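Local structure of glutathione S-transferase (Vibrio parahaemolyticus, 7MIQ) at residues 99-104 against 164-169; 107-112 against 136-141; 143-148 against 169-174. The protein probably catalyses the conjugation of glutathione to electrophilic substrates, as a Gtt2-class glutathione S-transferase with a thioredoxin-like and an all-helical domain. All coordinates share one frame; numbering follows the deposited sequence.

Interaction 1 of 3, residues 99-104 against 164-169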
ATOM      1  N   ARG A  99       5.059  -2.798   1.486  1.00 16.80           N
ATOM      2  CA  ARG A  99       4.135  -3.092   0.397  1.00 17.16           C
ATOM      3  C   ARG A  99       4.193  -4.562  -0.004  1.00 20.25           C
ATOM      4  O   ARG A  99       3.160  -5.161  -0.329  1.00 18.60           O
ATOM      5  CB  ARG A  99       4.442  -2.181  -0.791  1.00 17.92           C
ATOM      6  CG  ARG A  99       4.056  -0.740  -0.507  1.00 16.54           C
ATOM      7  CD  ARG A  99       4.481   0.242  -1.582  1.00 20.53           C
ATOM      8  NE  ARG A  99       3.802   1.513  -1.353  1.00 26.37           N
ATOM      9  CZ  ARG A  99       2.612   1.819  -1.852  1.00 24.11           C
ATOM     10  NH1 ARG A  99       1.991   1.017  -2.699  1.00 22.34           N
ATOM     11  NH2 ARG A  99       2.026   2.955  -1.484  1.00 24.79           N
ATOM     12  N   VAL A 100       5.385  -5.159   0.015  1.00 15.41           N
ATOM     13  CA  VAL A 100       5.508  -6.585  -0.290  1.00 14.78           C
ATOM     14  C   VAL A 100       4.743  -7.414   0.735  1.00 17.60           C
ATOM     15  O   VAL A 100       3.944  -8.290   0.380  1.00 19.25           O
ATOM     16  CB  VAL A 100       6.992  -6.991  -0.358  1.00 17.78           C
ATOM     17  CG1 VAL A 100       7.126  -8.499  -0.384  1.00 16.05           C
ATOM     18  CG2 VAL A 100       7.654  -6.377  -1.585  1.00 16.72           C
ATOM     19  N   VAL A 101       4.962  -7.138   2.026  1.00 14.59           N
ATOM     20  CA  VAL A 101       4.265  -7.891   3.070  1.00 15.32           C
ATOM     21  C   VAL A 101       2.755  -7.659   2.993  1.00 18.66           C
ATOM     22  O   VAL A 101       1.960  -8.589   3.176  1.00 20.63           O
ATOM     23  CB  VAL A 101       4.827  -7.531   4.462  1.00 19.12           C
ATOM     24  CG1 VAL A 101       3.943  -8.099   5.564  1.00 18.31           C
ATOM     25  CG2 VAL A 101       6.260  -8.046   4.617  1.00 16.53           C
ATOM     26  N   GLU A 102       2.334  -6.421   2.728  0.67 19.36           N
ATOM     27  CA  GLU A 102       0.885  -6.097   2.691  0.67 21.74           C
ATOM     28  C   GLU A 102       0.213  -6.777   1.489  0.67 25.19           C
ATOM     29  O   GLU A 102      -0.706  -7.546   1.721  0.67 26.90           O
ATOM     30  CB  GLU A 102       0.642  -4.593   2.693  0.67 22.63           C
ATOM     31  CG  GLU A 102       0.771  -3.967   4.058  0.67 24.76           C
ATOM     32  CD  GLU A 102       0.626  -2.460   4.020  0.67 25.29           C
ATOM     33  OE1 GLU A 102       1.312  -1.818   3.201  0.67 20.57           O
ATOM     34  OE2 GLU A 102      -0.170  -1.943   4.797  0.67 22.38           O
ATOM     35  N   PHE A 103       0.679  -6.546   0.258  1.00 21.72           N
ATOM     36  CA  PHE A 103       0.051  -7.182  -0.906  1.00 33.31           C
ATOM     37  C   PHE A 103       0.203  -8.698  -0.876  1.00 32.02           C
ATOM     38  O   PHE A 103      -0.788  -9.436  -0.894  1.00 33.87           O
ATOM     39  CB  PHE A 103       0.634  -6.651  -2.215  1.00 30.03           C
ATOM     40  CG  PHE A 103      -0.177  -7.018  -3.426  1.00 69.77           C
ATOM     41  CD1 PHE A 103      -1.371  -6.366  -3.696  1.00 56.44           C
ATOM     42  CD2 PHE A 103       0.248  -8.014  -4.289  1.00 59.52           C
ATOM     43  CE1 PHE A 103      -2.123  -6.700  -4.805  1.00 61.74           C
ATOM     44  CE2 PHE A 103      -0.500  -8.353  -5.402  1.00 61.71           C
ATOM     45  CZ  PHE A 103      -1.688  -7.696  -5.660  1.00 65.81           C
ATOM     46  N   GLN A 104       1.445  -9.183  -0.874  1.00 25.11           N
ATOM     47  CA  GLN A 104       1.681 -10.610  -1.049  1.00 25.63           C
ATOM     48  C   GLN A 104       1.363 -11.420   0.201  1.00 25.27           C
ATOM     49  O   GLN A 104       1.210 -12.641   0.106  1.00 26.59           O
ATOM     50  CB  GLN A 104       3.131 -10.850  -1.482  1.00 26.10           C
ATOM     51  CG  GLN A 104       3.514 -10.081  -2.745  1.00 31.20           C
ATOM     52  CD  GLN A 104       4.970 -10.256  -3.135  1.00 36.35           C
ATOM     53  OE1 GLN A 104       5.549 -11.326  -2.949  1.00 37.85           O
ATOM     54  NE2 GLN A 104       5.572  -9.198  -3.679  1.00 26.84           N
ATOM     55  N   ASP A 164       7.522  -4.755  10.750  1.00 12.54           N
ATOM     56  CA  ASP A 164       7.478  -5.900  11.652  1.00 16.06           C
ATOM     57  C   ASP A 164       6.162  -5.965  12.414  1.00 14.85           C
ATOM     58  O   ASP A 164       5.713  -7.059  12.779  1.00 16.95           O
ATOM     59  CB  ASP A 164       8.669  -5.839  12.605  1.00 13.80           C
ATOM     60  CG  ASP A 164       9.996  -5.880  11.866  1.00 15.94           C
ATOM     61  OD1 ASP A 164      10.379  -6.969  11.391  1.00 15.17           O
ATOM     62  OD2 ASP A 164      10.637  -4.817  11.729  1.00 17.01           O
ATOM     63  N   ILE A 165       5.524  -4.819  12.665  1.00 12.66           N
ATOM     64  CA  ILE A 165       4.171  -4.841  13.216  1.00 13.47           C
ATOM     65  C   ILE A 165       3.220  -5.494  12.223  1.00 14.45           C
ATOM     66  O   ILE A 165       2.431  -6.381  12.570  1.00 13.36           O
ATOM     67  CB  ILE A 165       3.708  -3.417  13.576  1.00 14.70           C
ATOM     68  CG1 ILE A 165       4.672  -2.770  14.573  1.00 12.35           C
ATOM     69  CG2 ILE A 165       2.287  -3.441  14.134  1.00 14.32           C
ATOM     70  CD1 ILE A 165       4.325  -1.334  14.903  1.00 11.86           C
ATOM     71  N   THR A 166       3.301  -5.068  10.962  1.00 15.05           N
ATOM     72  CA  THR A 166       2.440  -5.615   9.920  1.00 15.07           C
ATOM     73  C   THR A 166       2.737  -7.090   9.670  1.00 13.07           C
ATOM     74  O   THR A 166       1.814  -7.888   9.470  1.00 11.91           O
ATOM     75  CB  THR A 166       2.612  -4.794   8.642  1.00 12.81           C
ATOM     76  OG1 THR A 166       2.195  -3.445   8.896  1.00 14.75           O
ATOM     77  CG2 THR A 166       1.791  -5.375   7.501  1.00 15.11           C
ATOM     78  N   GLY A 167       4.015  -7.474   9.683  1.00 12.71           N
ATOM     79  CA  GLY A 167       4.347  -8.881   9.517  1.00 12.90           C
ATOM     80  C   GLY A 167       3.802  -9.743  10.641  1.00 13.72           C
ATOM     81  O   GLY A 167       3.332 -10.861  10.411  1.00 14.31           O
ATOM     82  N   TYR A 168       3.863  -9.232  11.874  1.00 12.89           N
ATOM     83  CA  TYR A 168       3.320  -9.950  13.023  1.00 13.42           C
ATOM     84  C   TYR A 168       1.829 -10.213  12.854  1.00 14.45           C
ATOM     85  O   TYR A 168       1.359 -11.335  13.081  1.00 14.26           O
ATOM     86  CB  TYR A 168       3.614  -9.148  14.295  1.00 12.87           C
ATOM     87  CG  TYR A 168       2.877  -9.553  15.558  1.00 13.34           C
ATOM     88  CD1 TYR A 168       3.397 -10.517  16.417  1.00 16.37           C
ATOM     89  CD2 TYR A 168       1.688  -8.929  15.918  1.00 15.56           C
ATOM     90  CE1 TYR A 168       2.730 -10.867  17.590  1.00 16.77           C
ATOM     91  CE2 TYR A 168       1.019  -9.270  17.079  1.00 19.02           C
ATOM     92  CZ  TYR A 168       1.542 -10.236  17.911  1.00 21.63           C
ATOM     93  OH  TYR A 168       0.868 -10.559  19.066  1.00 19.44           O
ATOM     94  N   ILE A 169       1.071  -9.198  12.426  1.00 13.37           N
ATOM     95  CA  ILE A 169      -0.356  -9.386  12.176  1.00 15.30           C
ATOM     96  C   ILE A 169      -0.574 -10.399  11.057  1.00 17.48           C
ATOM     97  O   ILE A 169      -1.467 -11.253  11.139  1.00 14.96           O
ATOM     98  CB  ILE A 169      -1.031  -8.036  11.860  1.00 15.47           C
ATOM     99  CG1 ILE A 169      -0.962  -7.100  13.070  1.00 12.69           C
ATOM    100  CG2 ILE A 169      -2.481  -8.241  11.420  1.00 15.54           C
ATOM    101  CD1 ILE A 169      -1.693  -7.622  14.289  1.00 14.86           C
TER
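Val101 and Glu102 meet Thr166 and Gly167 in a small, buried apolar contact between two nearly parallel helices, 88-114 and 162-177, its centre about 6 Å from the centre of the chain. Three carbon-carbon touches make it up, and no hydrogen bond crosses. CB of Val101 already points at the facing helix, and its methyl CG1, anti to the backbone N (chi1 169°), lies 4.0 Å from CG2 of Thr166. The same methyl of Val101 sits 4.0 Å from CA of Gly167, directly on bare backbone, and here the two backbones come closest, with CA of Val101 6.5 Å from CA of Gly167. The axes of the two segments are 9.7 Å apart at 22°. Thr166 slides past Val101 in the opposite direction and crosses Glu102 at about a right angle, its CG2 resting 3.9 Å from CG of Glu102, the aliphatic part of the acid. Both helices belong to the all-helical C-terminal domain of the glutathione S-transferase fold, and 162-177 is the inner helix against which helix 10-22 of the thioredoxin-like domain also packs. The polar ends turn to other partners. The hydroxyl of Thr166, beside its backbone N (chi1 -62°), bonds to His98 and Arg14, while in the conformer described the Glu102 carboxylate forms salt bridges with Arg14 and with Arg99 of the second subunit. Arg14 thus reaches both Glu102 and Thr166 from the N-terminal domain.

Interaction 2 of 3, residues 107-112 against 136-141; sequences YAAFQA and SRVLEF
Antiparallel packing of helices 88-114 and 127-151, the first two long helices of the C-terminal domain of the glutathione S-transferase fold, brings Ala108 and Ala109 against Arg137 and Val138. The segment axes approach to 8.7 Å, with their N-to-C directions 148° apart. Such a close approach goes with small residues: CA of Ala108 lies 6.1 Å from CA of Val138, and the side chains of segment 107-112 that touch 136-141 are the methyls of Ala108 and Ala109. Val138 does its touching with one branch. Its CG2, beside the backbone N and anti to the carbonyl carbon, leans onto the main chain of the facing helix, 3.6 Å from N of Ala109 and 3.8 Å from C of Ala108. The same methyl of Val138 is 3.8 Å from CB of Ala108 and a little farther from CB of Ala109, so it rests where these two residues join. Arg137 reaches round the other flank of Ala108. A bend at chi3 (48°) folds its chain back and lays one face of the guanidinium over the alanine methyl, NH1 of Arg137 coming to 3.5 Å from CB of Ala108; this is van der Waals contact with a flat cation, since a methyl cannot accept a hydrogen bond. NH2 points on to a weak hydrogen bond with O of Phe103, a little over a turn before Ala108, which may help to set the rotation of the group. Arg137 is partly exposed, whereas Val138, Ala108 and Ala109 are buried. Beneath Val138 and Ala109 lies helix 162-177: Phe170 packs on both, and Phe173 packs on Ala109, placing the pair of helices over the aromatic side of a third.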
ATOM      1  N   TYR A 107      -2.837  -8.867   2.775  1.00 20.61           N
ATOM      2  CA  TYR A 107      -4.062  -8.768   1.987  1.00 25.06           C
ATOM      3  C   TYR A 107      -4.550 -10.145   1.549  1.00 22.83           C
ATOM      4  O   TYR A 107      -5.752 -10.434   1.603  1.00 25.44           O
ATOM      5  CB  TYR A 107      -3.831  -7.872   0.770  1.00 35.83           C
ATOM      6  CG  TYR A 107      -3.581  -6.406   1.063  1.00 57.43           C
ATOM      7  CD1 TYR A 107      -3.916  -5.845   2.291  1.00 55.07           C
ATOM      8  CD2 TYR A 107      -3.017  -5.579   0.097  1.00 61.61           C
ATOM      9  CE1 TYR A 107      -3.688  -4.499   2.548  1.00 51.79           C
ATOM     10  CE2 TYR A 107      -2.785  -4.238   0.343  1.00 49.25           C
ATOM     11  CZ  TYR A 107      -3.123  -3.702   1.569  1.00 67.11           C
ATOM     12  OH  TYR A 107      -2.891  -2.365   1.809  1.00 61.62           O
ATOM     13  N   ALA A 108      -3.632 -11.009   1.109  1.00 21.56           N
ATOM     14  CA  ALA A 108      -4.014 -12.364   0.727  1.00 23.45           C
ATOM     15  C   ALA A 108      -4.533 -13.158   1.920  1.00 30.76           C
ATOM     16  O   ALA A 108      -5.435 -13.990   1.763  1.00 27.95           O
ATOM     17  CB  ALA A 108      -2.830 -13.082   0.081  1.00 29.43           C
ATOM     18  N   ALA A 109      -3.982 -12.919   3.114  1.00 23.03           N
ATOM     19  CA  ALA A 109      -4.464 -13.618   4.301  1.00 23.96           C
ATOM     20  C   ALA A 109      -5.864 -13.157   4.681  1.00 32.26           C
ATOM     21  O   ALA A 109      -6.709 -13.974   5.064  1.00 29.32           O
ATOM     22  CB  ALA A 109      -3.495 -13.411   5.465  1.00 23.64           C
ATOM     23  N   PHE A 110      -6.119 -11.847   4.594  1.00 26.86           N
ATOM     24  CA  PHE A 110      -7.466 -11.323   4.799  1.00 31.15           C
ATOM     25  C   PHE A 110      -8.464 -12.007   3.873  1.00 36.58           C
ATOM     26  O   PHE A 110      -9.512 -12.493   4.316  1.00 38.32           O
ATOM     27  CB  PHE A 110      -7.484  -9.810   4.560  1.00 36.98           C
ATOM     28  CG  PHE A 110      -7.317  -8.980   5.804  1.00 43.87           C
ATOM     29  CD1 PHE A 110      -8.358  -8.843   6.708  1.00 54.23           C
ATOM     30  CD2 PHE A 110      -6.131  -8.306   6.051  1.00 44.16           C
ATOM     31  CE1 PHE A 110      -8.216  -8.063   7.843  1.00 62.93           C
ATOM     32  CE2 PHE A 110      -5.981  -7.529   7.188  1.00 48.19           C
ATOM     33  CZ  PHE A 110      -7.025  -7.407   8.086  1.00 51.00           C
ATOM     34  N   GLN A 111      -8.152 -12.050   2.575  1.00 30.03           N
ATOM     35  CA  GLN A 111      -9.086 -12.598   1.597  1.00 38.01           C
ATOM     36  C   GLN A 111      -9.346 -14.079   1.838  1.00 39.23           C
ATOM     37  O   GLN A 111     -10.484 -14.544   1.708  1.00 36.29           O
ATOM     38  CB  GLN A 111      -8.555 -12.372   0.181  1.00 33.90           C
ATOM     39  CG  GLN A 111      -8.553 -10.915  -0.253  1.00 39.46           C
ATOM     40  CD  GLN A 111      -9.947 -10.319  -0.288  1.00 55.11           C
ATOM     41  OE1 GLN A 111     -10.920 -11.003  -0.610  1.00 51.99           O
ATOM     42  NE2 GLN A 111     -10.051  -9.040   0.053  1.00 70.37           N
ATOM     43  N   ALA A 112      -8.306 -14.840   2.180  1.00 33.68           N
ATOM     44  CA  ALA A 112      -8.502 -16.255   2.472  1.00 29.49           C
ATOM     45  C   ALA A 112      -9.320 -16.443   3.743  1.00 36.70           C
ATOM     46  O   ALA A 112     -10.138 -17.367   3.832  1.00 35.81           O
ATOM     47  CB  ALA A 112      -7.153 -16.961   2.590  1.00 24.32           C
ATOM     48  N   SER A 136      -3.325 -20.029  -1.122  1.00 27.59           N
ATOM     49  CA  SER A 136      -2.143 -20.493  -1.838  1.00 26.56           C
ATOM     50  C   SER A 136      -1.128 -19.374  -2.029  1.00 23.15           C
ATOM     51  O   SER A 136       0.082 -19.626  -2.033  1.00 26.49           O
ATOM     52  CB  SER A 136      -2.544 -21.079  -3.194  1.00 29.09           C
ATOM     53  OG  SER A 136      -3.472 -22.138  -3.030  1.00 41.20           O
ATOM     54  N   ARG A 137      -1.596 -18.134  -2.182  1.00 27.97           N
ATOM     55  CA  ARG A 137      -0.668 -17.015  -2.302  1.00 25.87           C
ATOM     56  C   ARG A 137       0.058 -16.761  -0.985  1.00 21.55           C
ATOM     57  O   ARG A 137       1.247 -16.420  -0.983  1.00 23.04           O
ATOM     58  CB  ARG A 137      -1.411 -15.766  -2.777  1.00 28.54           C
ATOM     59  CG  ARG A 137      -1.845 -15.853  -4.239  1.00 40.20           C
ATOM     60  CD  ARG A 137      -2.506 -14.573  -4.733  1.00 60.20           C
ATOM     61  NE  ARG A 137      -1.738 -13.383  -4.384  1.00 81.22           N
ATOM     62  CZ  ARG A 137      -2.213 -12.368  -3.674  1.00 80.16           C
ATOM     63  NH1 ARG A 137      -3.470 -12.342  -3.259  1.00 62.88           N
ATOM     64  NH2 ARG A 137      -1.409 -11.349  -3.380  1.00 55.46           N
ATOM     65  N   VAL A 138      -0.635 -16.931   0.143  1.00 25.75           N
ATOM     66  CA  VAL A 138       0.025 -16.841   1.445  1.00 24.74           C
ATOM     67  C   VAL A 138       1.134 -17.883   1.545  1.00 26.80           C
ATOM     68  O   VAL A 138       2.266 -17.578   1.941  1.00 21.14           O
ATOM     69  CB  VAL A 138      -0.997 -17.003   2.584  1.00 22.33           C
ATOM     70  CG1 VAL A 138      -0.282 -17.096   3.927  1.00 18.51           C
ATOM     71  CG2 VAL A 138      -1.986 -15.850   2.584  1.00 20.84           C
ATOM     72  N   LEU A 139       0.827 -19.128   1.173  1.00 24.41           N
ATOM     73  CA  LEU A 139       1.815 -20.197   1.268  1.00 26.22           C
ATOM     74  C   LEU A 139       3.009 -19.950   0.356  1.00 24.47           C
ATOM     75  O   LEU A 139       4.138 -20.318   0.702  1.00 28.97           O
ATOM     76  CB  LEU A 139       1.166 -21.544   0.938  1.00 28.54           C
ATOM     77  CG  LEU A 139       0.050 -22.017   1.874  1.00 23.22           C
ATOM     78  CD1 LEU A 139      -0.658 -23.238   1.300  1.00 28.92           C
ATOM     79  CD2 LEU A 139       0.609 -22.329   3.249  1.00 26.17           C
ATOM     80  N   GLU A 140       2.788 -19.329  -0.804  1.00 21.85           N
ATOM     81  CA  GLU A 140       3.895 -19.066  -1.719  1.00 24.58           C
ATOM     82  C   GLU A 140       4.778 -17.923  -1.232  1.00 25.33           C
ATOM     83  O   GLU A 140       5.971 -17.885  -1.554  1.00 27.33           O
ATOM     84  CB  GLU A 140       3.359 -18.765  -3.117  1.00 32.91           C
ATOM     85  CG  GLU A 140       2.737 -19.970  -3.808  1.00 45.62           C
ATOM     86  CD  GLU A 140       2.036 -19.605  -5.100  1.00 60.99           C
ATOM     87  OE1 GLU A 140       1.927 -18.397  -5.399  1.00 54.22           O
ATOM     88  OE2 GLU A 140       1.591 -20.526  -5.817  1.00 70.24           O
ATOM     89  N   PHE A 141       4.223 -16.987  -0.462  1.00 25.87           N
ATOM     90  CA  PHE A 141       5.034 -15.876   0.024  1.00 20.57           C
ATOM     91  C   PHE A 141       5.871 -16.259   1.241  1.00 20.38           C
ATOM     92  O   PHE A 141       6.932 -15.667   1.461  1.00 23.58           O
ATOM     93  CB  PHE A 141       4.144 -14.673   0.351  1.00 21.08           C
ATOM     94  CG  PHE A 141       4.885 -13.527   0.986  1.00 20.05           C
ATOM     95  CD1 PHE A 141       5.924 -12.900   0.314  1.00 21.69           C
ATOM     96  CD2 PHE A 141       4.541 -13.075   2.248  1.00 23.08           C
ATOM     97  CE1 PHE A 141       6.611 -11.846   0.894  1.00 18.97           C
ATOM     98  CE2 PHE A 141       5.221 -12.017   2.833  1.00 21.59           C
ATOM     99  CZ  PHE A 141       6.260 -11.404   2.156  1.00 19.63           C
TER

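Interaction 3 of 3, residues 143-148 against 169-174; sequences PTLDTR and IFIGFA. Unlike the reference sequence in segment 143-148: Thr147 (reference Gln).
A single leucine methyl carries this buried contact: CD2 of Leu145 on helix 127-151 fits beside Phe170 and Ile171 of helix 162-177. CD2 of Leu145 meets the Phe170 ring at its edge, near the ring plane, 4.0 Å from CE2 of Phe170, and the two side chains slide past each other in opposite directions. Toward Ile171 the approach is tip to tip, CD1 of Ile171 lying 4.1 Å from CD2 of Leu145. With CB pointing at the facing helix and CG anti to the backbone N (chi1 -176°), Leu145 spans backbones whose nearest CA atoms, those of Leu145 and Ile171, are still 10.3 Å apart. The touch lies in the hydrophobic interior of the helical C-terminal domain of the glutathione S-transferase fold; Leu142, one turn before Leu145, packs on both Phe170 and Ile171, and Ile189 and Trp192 of helix 187-196 also cover Ile171. The outer side of helix 127-151 is looser, with Pro143 and Thr147 exposed. There OG1 of Thr147, a residue that differs from the reference sequence, donates to O of Pro143 at 3.1 Å, tilted 35° from the carbonyl plane, while Thr147 N reaches that oxygen from the opposite face.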
ATOM      1  N   PRO A 143       7.985 -18.756   2.033  1.00 26.58           N
ATOM      2  CA  PRO A 143       9.425 -18.995   1.824  1.00 22.99           C
ATOM      3  C   PRO A 143      10.209 -17.721   1.572  1.00 20.58           C
ATOM      4  O   PRO A 143      11.338 -17.585   2.060  1.00 23.18           O
ATOM      5  CB  PRO A 143       9.454 -19.927   0.603  1.00 24.19           C
ATOM      6  CG  PRO A 143       8.134 -20.592   0.601  1.00 25.37           C
ATOM      7  CD  PRO A 143       7.162 -19.584   1.132  1.00 25.29           C
ATOM      8  N   THR A 144       9.635 -16.779   0.818  1.00 23.15           N
ATOM      9  CA  THR A 144      10.312 -15.508   0.573  1.00 24.47           C
ATOM     10  C   THR A 144      10.555 -14.756   1.875  1.00 20.36           C
ATOM     11  O   THR A 144      11.629 -14.176   2.077  1.00 23.61           O
ATOM     12  CB  THR A 144       9.489 -14.654  -0.393  1.00 25.58           C
ATOM     13  OG1 THR A 144       9.284 -15.374  -1.613  1.00 29.14           O
ATOM     14  CG2 THR A 144      10.200 -13.345  -0.692  1.00 25.86           C
ATOM     15  N   LEU A 145       9.566 -14.753   2.771  1.00 18.61           N
ATOM     16  CA  LEU A 145       9.739 -14.089   4.058  1.00 21.45           C
ATOM     17  C   LEU A 145      10.760 -14.817   4.925  1.00 17.80           C
ATOM     18  O   LEU A 145      11.574 -14.180   5.603  1.00 17.70           O
ATOM     19  CB  LEU A 145       8.397 -13.992   4.781  1.00 16.39           C
ATOM     20  CG  LEU A 145       8.402 -13.235   6.109  1.00 17.16           C
ATOM     21  CD1 LEU A 145       8.929 -11.820   5.918  1.00 20.82           C
ATOM     22  CD2 LEU A 145       6.993 -13.217   6.709  1.00 15.12           C
ATOM     23  N   ASP A 146      10.722 -16.150   4.928  1.00 18.55           N
ATOM     24  CA  ASP A 146      11.679 -16.907   5.729  1.00 20.25           C
ATOM     25  C   ASP A 146      13.107 -16.679   5.248  1.00 19.11           C
ATOM     26  O   ASP A 146      14.028 -16.532   6.060  1.00 20.73           O
ATOM     27  CB  ASP A 146      11.332 -18.393   5.694  1.00 21.34           C
ATOM     28  CG  ASP A 146      12.199 -19.212   6.627  1.00 28.45           C
ATOM     29  OD1 ASP A 146      11.909 -19.239   7.843  1.00 23.85           O
ATOM     30  OD2 ASP A 146      13.179 -19.815   6.148  1.00 28.65           O
ATOM     31  N   THR A 147      13.316 -16.649   3.929  1.00 23.13           N
ATOM     32  CA  THR A 147      14.659 -16.408   3.410  1.00 18.72           C
ATOM     33  C   THR A 147      15.143 -15.013   3.782  1.00 19.75           C
ATOM     34  O   THR A 147      16.310 -14.831   4.153  1.00 19.18           O
ATOM     35  CB  THR A 147      14.687 -16.611   1.895  1.00 26.92           C
ATOM     36  OG1 THR A 147      14.389 -17.980   1.594  1.00 29.54           O
ATOM     37  CG2 THR A 147      16.061 -16.269   1.332  1.00 30.95           C
ATOM     38  N   ARG A 148      14.253 -14.020   3.717  1.00 20.29           N
ATOM     39  CA  ARG A 148      14.605 -12.675   4.156  1.00 23.20           C
ATOM     40  C   ARG A 148      15.039 -12.672   5.616  1.00 23.55           C
ATOM     41  O   ARG A 148      16.062 -12.074   5.971  1.00 21.88           O
ATOM     42  CB  ARG A 148      13.422 -11.727   3.936  1.00 21.44           C
ATOM     43  CG  ARG A 148      13.627 -10.333   4.505  1.00 21.52           C
ATOM     44  CD  ARG A 148      14.870  -9.667   3.930  1.00 17.66           C
ATOM     45  NE  ARG A 148      14.975  -8.275   4.353  1.00 18.23           N
ATOM     46  CZ  ARG A 148      16.008  -7.487   4.089  1.00 21.30           C
ATOM     47  NH1 ARG A 148      17.059  -7.923   3.414  1.00 21.67           N
ATOM     48  NH2 ARG A 148      15.987  -6.227   4.515  1.00 23.35           N
ATOM     49  N   ILE A 169       1.071  -9.198  12.426  1.00 13.37           N
ATOM     50  CA  ILE A 169      -0.356  -9.386  12.176  1.00 15.30           C
ATOM     51  C   ILE A 169      -0.574 -10.399  11.057  1.00 17.48           C
ATOM     52  O   ILE A 169      -1.467 -11.253  11.139  1.00 14.96           O
ATOM     53  CB  ILE A 169      -1.031  -8.036  11.860  1.00 15.47           C
ATOM     54  CG1 ILE A 169      -0.962  -7.100  13.070  1.00 12.69           C
ATOM     55  CG2 ILE A 169      -2.481  -8.241  11.420  1.00 15.54           C
ATOM     56  CD1 ILE A 169      -1.693  -7.622  14.289  1.00 14.86           C
ATOM     57  N   PHE A 170       0.242 -10.326   9.999  1.00 19.52           N
ATOM     58  CA  PHE A 170       0.121 -11.270   8.888  1.00 14.84           C
ATOM     59  C   PHE A 170       0.358 -12.703   9.350  1.00 16.54           C
ATOM     60  O   PHE A 170      -0.437 -13.603   9.053  1.00 16.73           O
ATOM     61  CB  PHE A 170       1.096 -10.884   7.766  1.00 16.26           C
ATOM     62  CG  PHE A 170       1.435 -12.016   6.824  1.00 16.55           C
ATOM     63  CD1 PHE A 170       0.444 -12.690   6.126  1.00 17.63           C
ATOM     64  CD2 PHE A 170       2.757 -12.393   6.625  1.00 20.32           C
ATOM     65  CE1 PHE A 170       0.764 -13.730   5.260  1.00 17.71           C
ATOM     66  CE2 PHE A 170       3.084 -13.428   5.764  1.00 17.47           C
ATOM     67  CZ  PHE A 170       2.086 -14.097   5.079  1.00 17.32           C
ATOM     68  N   ILE A 171       1.450 -12.937  10.083  1.00 16.60           N
ATOM     69  CA  ILE A 171       1.732 -14.292  10.552  1.00 16.48           C
ATOM     70  C   ILE A 171       0.676 -14.742  11.558  1.00 15.85           C
ATOM     71  O   ILE A 171       0.303 -15.922  11.588  1.00 17.91           O
ATOM     72  CB  ILE A 171       3.162 -14.372  11.125  1.00 16.16           C
ATOM     73  CG1 ILE A 171       4.201 -14.203  10.008  1.00 14.52           C
ATOM     74  CG2 ILE A 171       3.388 -15.688  11.869  1.00 15.53           C
ATOM     75  CD1 ILE A 171       4.030 -15.169   8.835  1.00 16.28           C
ATOM     76  N   GLY A 172       0.160 -13.820  12.378  1.00 17.96           N
ATOM     77  CA  GLY A 172      -0.970 -14.155  13.232  1.00 17.06           C
ATOM     78  C   GLY A 172      -2.171 -14.640  12.442  1.00 23.89           C
ATOM     79  O   GLY A 172      -2.825 -15.617  12.822  1.00 22.74           O
ATOM     80  N   PHE A 173      -2.477 -13.963  11.332  1.00 22.53           N
ATOM     81  CA  PHE A 173      -3.521 -14.434  10.426  1.00 17.98           C
ATOM     82  C   PHE A 173      -3.245 -15.860   9.971  1.00 21.67           C
ATOM     83  O   PHE A 173      -4.115 -16.735  10.058  1.00 17.57           O
ATOM     84  CB  PHE A 173      -3.616 -13.511   9.208  1.00 20.46           C
ATOM     85  CG  PHE A 173      -4.785 -12.567   9.232  1.00 23.21           C
ATOM     86  CD1 PHE A 173      -6.075 -13.037   9.074  1.00 30.99           C
ATOM     87  CD2 PHE A 173      -4.584 -11.202   9.370  1.00 30.12           C
ATOM     88  CE1 PHE A 173      -7.149 -12.169   9.084  1.00 30.32           C
ATOM     89  CE2 PHE A 173      -5.657 -10.327   9.381  1.00 34.93           C
ATOM     90  CZ  PHE A 173      -6.941 -10.815   9.238  1.00 31.01           C
ATOM     91  N   ALA A 174      -2.027 -16.110   9.481  1.00 14.93           N
ATOM     92  CA  ALA A 174      -1.710 -17.404   8.882  1.00 17.71           C
ATOM     93  C   ALA A 174      -1.829 -18.537   9.895  1.00 17.76           C
ATOM     94  O   ALA A 174      -2.401 -19.591   9.592  1.00 20.45           O
ATOM     95  CB  ALA A 174      -0.300 -17.365   8.289  1.00 16.50           C
TER

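How the interactions relate
Three helices of the C-terminal domain, 88-114, 127-151 and 162-177, are joined pairwise by the three contacts, each helix serving in two. The centres of interactions 1 and 2 lie about 11 Å apart, those of interactions 2 and 3 about 10 Å. Interactions 1 and 3, which share Ile169, have centres about 8 Å apart. Along the chain, interaction 2 falls between the two segments of interaction 1 and closes before interaction 3 opens, while 1 and 3 alternate. Direct touches tie interaction 2 to both others: Phe141 packs on Val100 and on Phe170, and Phe110 on Phe173. Each of the three helices therefore touches both others; interaction 1 also meets the thioredoxin-like domain, and segments of both 1 and 2 reach the second subunit.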